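Putative DNA binding protein (Bacteroides thetaiotaomicron VPI-5482, PDB 3HTN) is of unknown function but binds metal ions in a trimer of PCC domains and may bind DNA. Local coordinates at residues Y18-N23 and N33-E38; T56-N61 and K65-K70; Q91-L96 and I132-N137. All blocks are in the same frame, centred on the assembly; numbering follows the deposited sequence.

Contact 1: Y18-N23 and N33-E38; sequences YIVSIN and NAFCKE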
loop_
_atom_site.group_PDB
_atom_site.type_symbol
_atom_site.label_atom_id
_atom_site.label_comp_id
_atom_site.label_asym_id
_atom_site.label_seq_id
_atom_site.Cartn_x
_atom_site.Cartn_y
_atom_site.Cartn_z
ATOM N N TYR A 18 -7.788 13.688 -4.748
ATOM C CA TYR A 18 -6.952 14.502 -5.588
ATOM C C TYR A 18 -5.808 13.644 -6.081
ATOM O O TYR A 18 -5.216 12.909 -5.318
ATOM C CB TYR A 18 -6.361 15.677 -4.833
ATOM C CG TYR A 18 -7.346 16.648 -4.254
ATOM C CD1 TYR A 18 -7.749 17.749 -4.977
ATOM C CD2 TYR A 18 -7.830 16.500 -2.950
ATOM C CE1 TYR A 18 -8.637 18.667 -4.432
ATOM C CE2 TYR A 18 -8.703 17.409 -2.407
ATOM C CZ TYR A 18 -9.101 18.485 -3.149
ATOM O OH TYR A 18 -9.993 19.388 -2.607
ATOM N N ILE A 19 -5.512 13.747 -7.364
ATOM C CA ILE A 19 -4.337 13.124 -7.928
ATOM C C ILE A 19 -3.294 14.221 -7.907
ATOM O O ILE A 19 -3.480 15.254 -8.559
ATOM C CB ILE A 19 -4.566 12.616 -9.373
ATOM C CG1 ILE A 19 -5.790 11.696 -9.428
ATOM C CG2 ILE A 19 -3.343 11.934 -9.900
ATOM C CD1 ILE A 19 -5.913 10.689 -8.323
ATOM N N VAL A 20 -2.209 13.992 -7.170
ATOM C CA VAL A 20 -1.169 14.996 -7.000
ATOM C C VAL A 20 0.105 14.535 -7.674
ATOM O O VAL A 20 0.585 13.438 -7.401
ATOM C CB VAL A 20 -0.918 15.280 -5.528
ATOM C CG1 VAL A 20 0.144 16.358 -5.344
ATOM C CG2 VAL A 20 -2.236 15.663 -4.864
ATOM N N SER A 21 0.609 15.373 -8.581
ATOM C CA SER A 21 1.860 15.160 -9.270
ATOM C C SER A 21 2.869 16.152 -8.733
ATOM O O SER A 21 2.786 17.340 -9.006
ATOM C CB SER A 21 1.663 15.296 -10.770
ATOM O OG SER A 21 2.870 15.035 -11.432
ATOM N N ILE A 22 3.810 15.663 -7.942
ATOM C CA ILE A 22 4.776 16.541 -7.304
ATOM C C ILE A 22 5.834 16.922 -8.338
ATOM O O ILE A 22 6.166 16.126 -9.233
ATOM C CB ILE A 22 5.372 15.853 -6.042
ATOM C CG1 ILE A 22 4.246 15.572 -5.020
ATOM C CG2 ILE A 22 6.465 16.717 -5.444
ATOM C CD1 ILE A 22 4.675 15.043 -3.709
ATOM N N ASN A 23 6.320 18.172 -8.263
ATOM C CA ASN A 23 7.344 18.655 -9.176
ATOM C C ASN A 23 8.635 17.896 -8.958
ATOM O O ASN A 23 8.955 17.497 -7.838
ATOM C CB ASN A 23 7.625 20.160 -8.976
ATOM C CG ASN A 23 6.471 21.046 -9.386
ATOM O OD1 ASN A 23 5.469 20.583 -9.904
ATOM N ND2 ASN A 23 6.601 22.345 -9.103
ATOM N N ASN A 33 2.489 18.256 2.578
ATOM C CA ASN A 33 1.992 19.110 3.660
ATOM C C ASN A 33 1.351 20.355 3.079
ATOM O O ASN A 33 0.203 20.682 3.395
ATOM C CB ASN A 33 3.117 19.509 4.635
ATOM C CG ASN A 33 3.374 18.460 5.698
ATOM O OD1 ASN A 33 2.602 18.320 6.645
ATOM N ND2 ASN A 33 4.470 17.741 5.563
ATOM N N ALA A 34 2.078 21.003 2.175
ATOM C CA ALA A 34 1.622 22.243 1.542
ATOM C C ALA A 34 0.313 22.038 0.765
ATOM O O ALA A 34 -0.587 22.895 0.812
ATOM C CB ALA A 34 2.707 22.779 0.622
ATOM N N PHE A 35 0.202 20.899 0.082
ATOM C CA PHE A 35 -1.011 20.566 -0.626
ATOM C C PHE A 35 -2.218 20.461 0.301
ATOM O O PHE A 35 -3.253 21.038 0.046
ATOM C CB PHE A 35 -0.848 19.243 -1.367
ATOM C CG PHE A 35 -2.064 18.880 -2.111
ATOM C CD1 PHE A 35 -2.337 19.507 -3.291
ATOM C CD2 PHE A 35 -2.986 17.981 -1.591
ATOM C CE1 PHE A 35 -3.497 19.243 -3.973
ATOM C CE2 PHE A 35 -4.146 17.734 -2.251
ATOM C CZ PHE A 35 -4.393 18.347 -3.455
ATOM N N CYS A 36 -2.068 19.690 1.366
ATOM C CA CYS A 36 -3.137 19.495 2.326
ATOM C C CYS A 36 -3.526 20.810 2.981
ATOM O O CYS A 36 -4.707 21.064 3.225
ATOM C CB CYS A 36 -2.738 18.480 3.396
ATOM S SG CYS A 36 -2.518 16.810 2.772
ATOM N N LYS A 37 -2.528 21.630 3.281
ATOM C CA LYS A 37 -2.792 22.941 3.854
ATOM C C LYS A 37 -3.583 23.794 2.857
ATOM O O LYS A 37 -4.604 24.393 3.212
ATOM C CB LYS A 37 -1.484 23.628 4.240
ATOM C CG LYS A 37 -1.688 25.011 4.856
ATOM C CD LYS A 37 -0.407 25.604 5.409
ATOM C CE LYS A 37 -0.639 27.062 5.837
ATOM N NZ LYS A 37 0.582 27.649 6.458
ATOM N N GLU A 38 -3.122 23.846 1.607
ATOM C CA GLU A 38 -3.802 24.627 0.567
ATOM C C GLU A 38 -5.269 24.218 0.418
ATOM O O GLU A 38 -6.149 25.079 0.258
ATOM C CB GLU A 38 -3.110 24.461 -0.797
ATOM C CG GLU A 38 -3.816 25.237 -1.920
ATOM C CD GLU A 38 -3.290 24.992 -3.350
ATOM O OE1 GLU A 38 -2.300 24.258 -3.553
ATOM O OE2 GLU A 38 -3.897 25.583 -4.285
#

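Contact 2: T56-N61 and K65-K70; sequences TLRFFN and KAYDDK. With SO4 (sulfate ion), chain E.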
loop_
_atom_site.group_PDB
_atom_site.type_symbol
_atom_site.label_atom_id
_atom_site.label_comp_id
_atom_site.label_asym_id
_atom_site.label_seq_id
_atom_site.Cartn_x
_atom_site.Cartn_y
_atom_site.Cartn_z
ATOM N N THR A 56 15.095 10.218 3.802
ATOM C CA THR A 56 15.399 10.183 5.225
ATOM C C THR A 56 14.285 9.407 5.923
ATOM O O THR A 56 13.106 9.769 5.826
ATOM C CB THR A 56 15.538 11.556 5.855
ATOM O OG1 THR A 56 16.518 12.299 5.123
ATOM C CG2 THR A 56 15.994 11.426 7.324
ATOM N N LEU A 57 14.692 8.364 6.651
ATOM C CA LEU A 57 13.815 7.550 7.488
ATOM C C LEU A 57 14.167 7.725 8.934
ATOM O O LEU A 57 15.315 8.028 9.251
ATOM C CB LEU A 57 13.944 6.074 7.122
ATOM C CG LEU A 57 13.689 5.686 5.668
ATOM C CD1 LEU A 57 14.006 4.198 5.445
ATOM C CD2 LEU A 57 12.250 6.064 5.220
ATOM N N ARG A 58 13.190 7.545 9.818
ATOM C CA ARG A 58 13.408 7.566 11.261
ATOM C C ARG A 58 13.102 6.218 11.865
ATOM O O ARG A 58 12.043 5.645 11.590
ATOM C CB ARG A 58 12.521 8.597 11.935
ATOM C CG ARG A 58 12.674 8.625 13.449
ATOM C CD ARG A 58 12.089 9.837 14.078
ATOM N NE ARG A 58 12.850 11.027 13.747
ATOM C CZ ARG A 58 12.522 12.279 14.073
ATOM N NH1 ARG A 58 11.387 12.550 14.666
ATOM N NH2 ARG A 58 13.308 13.273 13.743
ATOM N N PHE A 59 13.992 5.753 12.740
ATOM C CA PHE A 59 13.730 4.563 13.558
ATOM C C PHE A 59 13.730 4.988 15.025
ATOM O O PHE A 59 14.699 5.478 15.543
ATOM C CB PHE A 59 14.726 3.437 13.315
ATOM C CG PHE A 59 14.261 2.120 13.848
ATOM C CD1 PHE A 59 13.429 1.329 13.088
ATOM C CD2 PHE A 59 14.650 1.676 15.107
ATOM C CE1 PHE A 59 12.973 0.099 13.576
ATOM C CE2 PHE A 59 14.168 0.460 15.577
ATOM C CZ PHE A 59 13.346 -0.294 14.806
ATOM N N PHE A 60 12.585 4.789 15.669
ATOM C CA PHE A 60 12.377 5.133 17.071
ATOM C C PHE A 60 12.507 3.905 17.959
ATOM O O PHE A 60 11.899 2.886 17.675
ATOM C CB PHE A 60 11.009 5.757 17.193
ATOM C CG PHE A 60 10.596 6.067 18.578
ATOM C CD1 PHE A 60 11.178 7.084 19.269
ATOM C CD2 PHE A 60 9.601 5.325 19.189
ATOM C CE1 PHE A 60 10.772 7.386 20.586
ATOM C CE2 PHE A 60 9.180 5.629 20.476
ATOM C CZ PHE A 60 9.767 6.669 21.166
ATOM N N ASN A 61 13.319 4.016 19.017
ATOM C CA ASN A 61 13.504 2.940 19.966
ATOM C C ASN A 61 12.598 3.215 21.144
ATOM O O ASN A 61 12.881 4.116 21.934
ATOM C CB ASN A 61 14.962 2.914 20.399
ATOM C CG ASN A 61 15.280 1.766 21.324
ATOM O OD1 ASN A 61 14.443 1.343 22.136
ATOM N ND2 ASN A 61 16.512 1.269 21.233
ATOM N N LYS A 65 13.904 5.527 24.140
ATOM C CA LYS A 65 13.469 6.785 23.574
ATOM C C LYS A 65 14.554 7.460 22.736
ATOM O O LYS A 65 14.461 8.644 22.506
ATOM C CB LYS A 65 12.951 7.753 24.662
ATOM C CG LYS A 65 12.015 7.108 25.693
ATOM C CD LYS A 65 10.808 6.430 25.042
ATOM C CE LYS A 65 9.838 5.877 26.089
ATOM N NZ LYS A 65 10.460 4.901 27.019
ATOM N N ALA A 66 15.594 6.722 22.330
ATOM C CA ALA A 66 16.517 7.171 21.299
ATOM C C ALA A 66 15.809 7.070 19.954
ATOM O O ALA A 66 14.871 6.277 19.789
ATOM C CB ALA A 66 17.775 6.313 21.281
ATOM N N TYR A 67 16.232 7.882 19.000
ATOM C CA TYR A 67 15.740 7.768 17.649
ATOM C C TYR A 67 16.870 8.060 16.708
ATOM O O TYR A 67 17.787 8.794 17.045
ATOM C CB TYR A 67 14.562 8.701 17.385
ATOM C CG TYR A 67 14.834 10.157 17.526
ATOM C CD1 TYR A 67 14.772 10.768 18.764
ATOM C CD2 TYR A 67 15.216 10.929 16.443
ATOM C CE1 TYR A 67 15.042 12.141 18.913
ATOM C CE2 TYR A 67 15.475 12.289 16.579
ATOM C CZ TYR A 67 15.381 12.883 17.815
ATOM O OH TYR A 67 15.638 14.239 17.965
ATOM N N ASP A 68 16.835 7.472 15.525
ATOM C CA ASP A 68 17.831 7.813 14.544
ATOM C C ASP A 68 17.201 8.083 13.218
ATOM O O ASP A 68 16.221 7.449 12.829
ATOM C CB ASP A 68 18.922 6.782 14.420
ATOM C CG ASP A 68 18.490 5.557 13.740
ATOM O OD1 ASP A 68 18.809 5.376 12.517
ATOM O OD2 ASP A 68 17.810 4.769 14.421
ATOM N N ASP A 69 17.808 9.042 12.540
ATOM C CA ASP A 69 17.379 9.483 11.246
ATOM C C ASP A 69 18.458 9.131 10.244
ATOM O O ASP A 69 19.576 9.654 10.318
ATOM C CB ASP A 69 17.154 10.990 11.267
ATOM C CG ASP A 69 16.013 11.413 12.180
ATOM O OD1 ASP A 69 15.288 10.557 12.688
ATOM O OD2 ASP A 69 15.858 12.661 12.332
ATOM N N LYS A 70 18.126 8.235 9.316
ATOM C CA LYS A 70 19.101 7.817 8.317
ATOM C C LYS A 70 18.753 8.370 6.941
ATOM O O LYS A 70 17.631 8.178 6.460
ATOM C CB LYS A 70 19.224 6.295 8.246
ATOM C CG LYS A 70 20.431 5.856 7.389
ATOM C CD LYS A 70 20.791 4.414 7.603
ATOM C CE LYS A 70 21.993 4.037 6.766
ATOM N NZ LYS A 70 22.491 2.688 7.079
HETATM S S SO4 E . 23.626 1.362 3.831
HETATM O O1 SO4 E . 23.539 2.512 2.979
HETATM O O2 SO4 E . 24.517 0.303 3.330
HETATM O O3 SO4 E . 22.285 0.779 4.035
HETATM O O4 SO4 E . 24.160 1.821 5.143
#

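Contact 3: Q91-L96 and I132-N137; sequences QVYLHL and ISRTYN. With SO4 (sulfate ion), chain G.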
loop_
_atom_site.group_PDB
_atom_site.type_symbol
_atom_site.label_atom_id
_atom_site.label_comp_id
_atom_site.label_asym_id
_atom_site.label_seq_id
_atom_site.Cartn_x
_atom_site.Cartn_y
_atom_site.Cartn_z
ATOM N N GLN A 91 -2.180 22.651 12.825
ATOM C CA GLN A 91 -1.463 22.456 11.586
ATOM C C GLN A 91 -1.809 21.083 11.035
ATOM O O GLN A 91 -2.292 20.214 11.775
ATOM C CB GLN A 91 0.046 22.570 11.820
ATOM C CG GLN A 91 0.499 23.936 12.405
ATOM N N VAL A 92 -1.601 20.926 9.733
ATOM C CA VAL A 92 -1.706 19.617 9.105
ATOM C C VAL A 92 -0.689 18.702 9.786
ATOM O O VAL A 92 0.443 19.112 10.052
ATOM C CB VAL A 92 -1.424 19.693 7.571
ATOM C CG1 VAL A 92 -1.209 18.293 6.966
ATOM C CG2 VAL A 92 -2.548 20.429 6.852
ATOM N N TYR A 93 -1.081 17.447 10.043
ATOM C CA TYR A 93 -0.181 16.439 10.581
ATOM C C TYR A 93 -0.200 15.257 9.623
ATOM O O TYR A 93 -1.249 14.667 9.397
ATOM C CB TYR A 93 -0.623 15.993 11.968
ATOM C CG TYR A 93 0.412 15.115 12.615
ATOM C CD1 TYR A 93 0.388 13.740 12.474
ATOM C CD2 TYR A 93 1.426 15.662 13.368
ATOM C CE1 TYR A 93 1.326 12.933 13.073
ATOM C CE2 TYR A 93 2.394 14.851 13.977
ATOM C CZ TYR A 93 2.336 13.487 13.823
ATOM O OH TYR A 93 3.284 12.676 14.409
ATOM N N LEU A 94 0.948 14.967 9.018
ATOM C CA LEU A 94 1.091 13.827 8.141
ATOM C C LEU A 94 1.864 12.728 8.850
ATOM O O LEU A 94 2.854 12.995 9.497
ATOM C CB LEU A 94 1.856 14.200 6.883
ATOM C CG LEU A 94 1.224 15.257 6.008
ATOM C CD1 LEU A 94 2.030 15.389 4.710
ATOM C CD2 LEU A 94 -0.204 14.902 5.737
ATOM N N HIS A 95 1.394 11.485 8.736
ATOM C CA HIS A 95 2.100 10.319 9.213
ATOM C C HIS A 95 2.258 9.407 8.010
ATOM O O HIS A 95 1.286 8.843 7.551
ATOM C CB HIS A 95 1.327 9.656 10.348
ATOM C CG HIS A 95 2.055 8.537 11.008
ATOM N ND1 HIS A 95 1.407 7.576 11.746
ATOM C CD2 HIS A 95 3.366 8.181 10.985
ATOM C CE1 HIS A 95 2.297 6.696 12.185
ATOM N NE2 HIS A 95 3.497 7.054 11.756
ATOM N N LEU A 96 3.485 9.331 7.505
ATOM C CA LEU A 96 3.789 8.665 6.256
ATOM C C LEU A 96 4.874 7.646 6.467
ATOM O O LEU A 96 5.891 7.937 7.083
ATOM C CB LEU A 96 4.285 9.698 5.223
ATOM C CG LEU A 96 3.400 10.921 4.968
ATOM C CD1 LEU A 96 4.054 11.857 3.945
ATOM C CD2 LEU A 96 1.992 10.481 4.535
ATOM N N ILE A 132 -9.807 14.866 12.505
ATOM C CA ILE A 132 -9.157 13.795 13.291
ATOM C C ILE A 132 -7.910 14.440 13.854
ATOM O O ILE A 132 -7.073 14.929 13.102
ATOM C CB ILE A 132 -8.755 12.545 12.498
ATOM C CG1 ILE A 132 -9.975 11.895 11.839
ATOM C CG2 ILE A 132 -8.076 11.539 13.429
ATOM C CD1 ILE A 132 -9.623 10.674 10.985
ATOM N N SER A 133 -7.810 14.489 15.175
ATOM C CA SER A 133 -6.686 15.111 15.858
ATOM C C SER A 133 -5.806 14.046 16.479
ATOM O O SER A 133 -5.968 12.836 16.240
ATOM C CB SER A 133 -7.184 16.098 16.926
ATOM O OG SER A 133 -6.129 16.882 17.509
ATOM N N ARG A 134 -4.826 14.520 17.233
ATOM C CA ARG A 134 -3.870 13.674 17.890
ATOM C C ARG A 134 -3.445 14.266 19.194
ATOM O O ARG A 134 -3.497 15.477 19.389
ATOM C CB ARG A 134 -2.641 13.548 17.029
ATOM C CG ARG A 134 -2.883 12.649 15.871
ATOM C CD ARG A 134 -1.636 12.372 15.232
ATOM N NE ARG A 134 -1.824 11.702 13.970
ATOM C CZ ARG A 134 -1.651 10.412 13.750
ATOM N NH1 ARG A 134 -1.342 9.608 14.716
ATOM N NH2 ARG A 134 -1.788 9.946 12.519
ATOM N N THR A 135 -2.967 13.393 20.068
ATOM C CA THR A 135 -2.475 13.798 21.368
ATOM C C THR A 135 -1.167 13.100 21.611
ATOM O O THR A 135 -1.065 11.870 21.437
ATOM C CB THR A 135 -3.467 13.414 22.456
ATOM O OG1 THR A 135 -4.643 14.181 22.254
ATOM C CG2 THR A 135 -2.915 13.675 23.873
ATOM N N TYR A 136 -0.156 13.861 22.005
ATOM C CA TYR A 136 1.146 13.297 22.336
ATOM C C TYR A 136 1.012 12.533 23.645
ATOM O O TYR A 136 0.562 13.072 24.649
ATOM C CB TYR A 136 2.194 14.402 22.444
ATOM C CG TYR A 136 3.587 13.952 22.820
ATOM C CD1 TYR A 136 4.475 13.472 21.870
ATOM C CD2 TYR A 136 4.021 14.024 24.114
ATOM C CE1 TYR A 136 5.762 13.065 22.224
ATOM C CE2 TYR A 136 5.297 13.646 24.470
ATOM C CZ TYR A 136 6.162 13.163 23.504
ATOM O OH TYR A 136 7.441 12.787 23.851
ATOM N N ASN A 137 1.361 11.261 23.607
ATOM C CA ASN A 137 1.391 10.385 24.761
ATOM C C ASN A 137 2.795 10.476 25.340
ATOM O O ASN A 137 3.728 9.949 24.743
ATOM C CB ASN A 137 1.041 8.965 24.351
ATOM C CG ASN A 137 1.055 8.018 25.511
ATOM O OD1 ASN A 137 1.839 8.173 26.430
ATOM N ND2 ASN A 137 0.156 7.045 25.494
HETATM S S SO4 G . -5.580 20.478 16.418
HETATM O O1 SO4 G . -4.769 20.352 17.662
HETATM O O2 SO4 G . -4.779 21.200 15.398
HETATM O O3 SO4 G . -6.791 21.255 16.680
HETATM O O4 SO4 G . -6.095 19.172 16.001
HETATM O O HOH W 1 -1.786 12.011 10.215
#

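Contact 1: Y18-N23 and N33-E38
Phe35 reaches from helix 28-39 to the strand and sets the edge of its ring against Tyr18, while Val20 lies over one face of the Phe35 ring. The aromatic pair is edge-to-face: Phe35 presents CZ to the Tyr18 ring, with 3.5 Å between Phe35 CZ and Tyr18 CG. The ring centroids are 5.2 Å apart and the planes stand at 77°. The touch falls at the root of the tyrosine ring, since Tyr18 CB is itself only 3.6 Å from Phe35 CZ. Val20 makes a CH-pi contact with the same phenylalanine: its CG2 methyl sits 3.8 Å from the centroid of the Phe35 ring and 12° off the normal, almost squarely over the centre. With chi1 at -178°, the CG1 branch of Val20 lies anti to the backbone N, and it is CG2, beside that N, that meets the phenylalanine. This is helix-on-sheet packing: helix 28-39 follows strand 17-22 in the chain and folds back over the large antiparallel sheet of the PCC domain. Tyr9 and Tyr11 of the adjoining strand 9-14 add further edge-to-face pairs to Phe35, so that with Tyr18 the ring belongs to an aromatic cluster; Ile41 also packs on it. The solvent side of the helix is looser. Lys37 runs out from it in a fully extended chain, whereas Glu38, though exposed, is tied back by a hydrogen bond between its OE1 and the hydroxyl of Tyr9.

Contact 2: T56-N61 and K65-K70
Strands 56-60 and 67-70 run antiparallel as the arms of a beta hairpin, their axes 4.6 Å apart at closest approach and 163° between their directions, with Leu57-Lys70 and Phe59-Asp68 as hydrogen-bonded pairs and Arg58-Asp69 and Phe60-Tyr67 as non-hydrogen-bonded ones. Near the turn, Asn61 N donates to Ala66 O at 2.8 Å, and a weak bond from Lys65 N to Asn61 O closes the loop, while Asn61 OD1 accepts the backbone N-H groups of Lys63 and Thr64. On the face carrying Arg58, the guanidinium grips Asp69 side-on. Arg58 NE reaches Asp69 OD1 at 2.7 Å and Arg58 NH2 reaches Asp69 OD2 at 3.0 Å, both through syn lone pairs and both nearly straight, with guanidinium and carboxylate planes only 11° apart. A bend at chi3 (-69°) brings the end of the arginine across to the neighbouring strand. Tyr67 CD2 lies over one face of the guanidinium, toward its rim and 3.6 Å from Arg58 NE, the ring steeply tilted to it. Farther along, Phe60 CD1 packs 4.2 Å from Tyr67 CB. The other face carries Leu57, Phe59, Asp68 and Lys70. Here Tyr105 of the third subunit packs on Leu57, Phe59 and Lys70 and gives Asp68 OD1 a hydroxyl partner, while Lys70 NZ donates to O4 of a sulfate, probably from the crystallisation liquor, that Arg102 also holds. Arg58 NH1 hydrogen-bonds a pentaethylene glycol close to His111; the bidentate salt bridge therefore fixes the guanidinium plane beside the metal-binding region and probably offsets much of its positive charge.

Contact 3: Q91-L96 and I132-N137
The metal site lies at one end of this contact: His95 binds the nickel ion through NE2, together with His97, and Arg134 of the C-terminal hairpin reaches in beside it. The chain of Arg134 is extended from CG to NE and crosses the Tyr93 side chain at about a right angle. Its NE lies 3.4 Å from Tyr93 CD1, and Tyr93 CE1 sits over one face of the guanidinium, the two planes 45° apart. Beyond, Arg134 NH2 comes within 3.8 Å of His95 CB. A water bridges the segments, 2.8 Å from Tyr93 O and 3.1 Å from Arg134 NH2. Glu122 of the third subunit ties the two sides together, making a salt bridge to Arg134 NH1 and a hydrogen bond to His95 ND1; this second-shell carboxylate probably helps to orient the imidazole. Ser133 OG donates a hydrogen bond to O4 of a sulfate (2.7 Å), probably from the crystallisation liquor. Tyr93 OH pairs with Asn143 of strand 142-146, Arg134 NE hydrogen-bonds Ser86 OG of strand 76-88, and Val92 and Leu94 lie against helix 28-39, placing the hairpin 133-146 on one side of strand 91-101 and the helix on the other.

All three contacts reach the large antiparallel sheet, which runs from near one edge, at strand 17-22 of contact 1, to the outer hairpin of contact 2. These two lie on opposite sides of the chain's centre, with centres 26 Å apart and nearest atoms about 12 Å apart. Contact 3 joins contact 1 directly: Asn33 OD1 packs 3.4 Å from Leu94 CG, and Cys36 sits against Val92. Contacts 2 and 3 do not touch, their nearest atoms being about 7 Å apart, yet they flank the same metal region. The Arg58 side chain is about 7 Å from the nickel ion that His95 binds, and the third subunit reaches both.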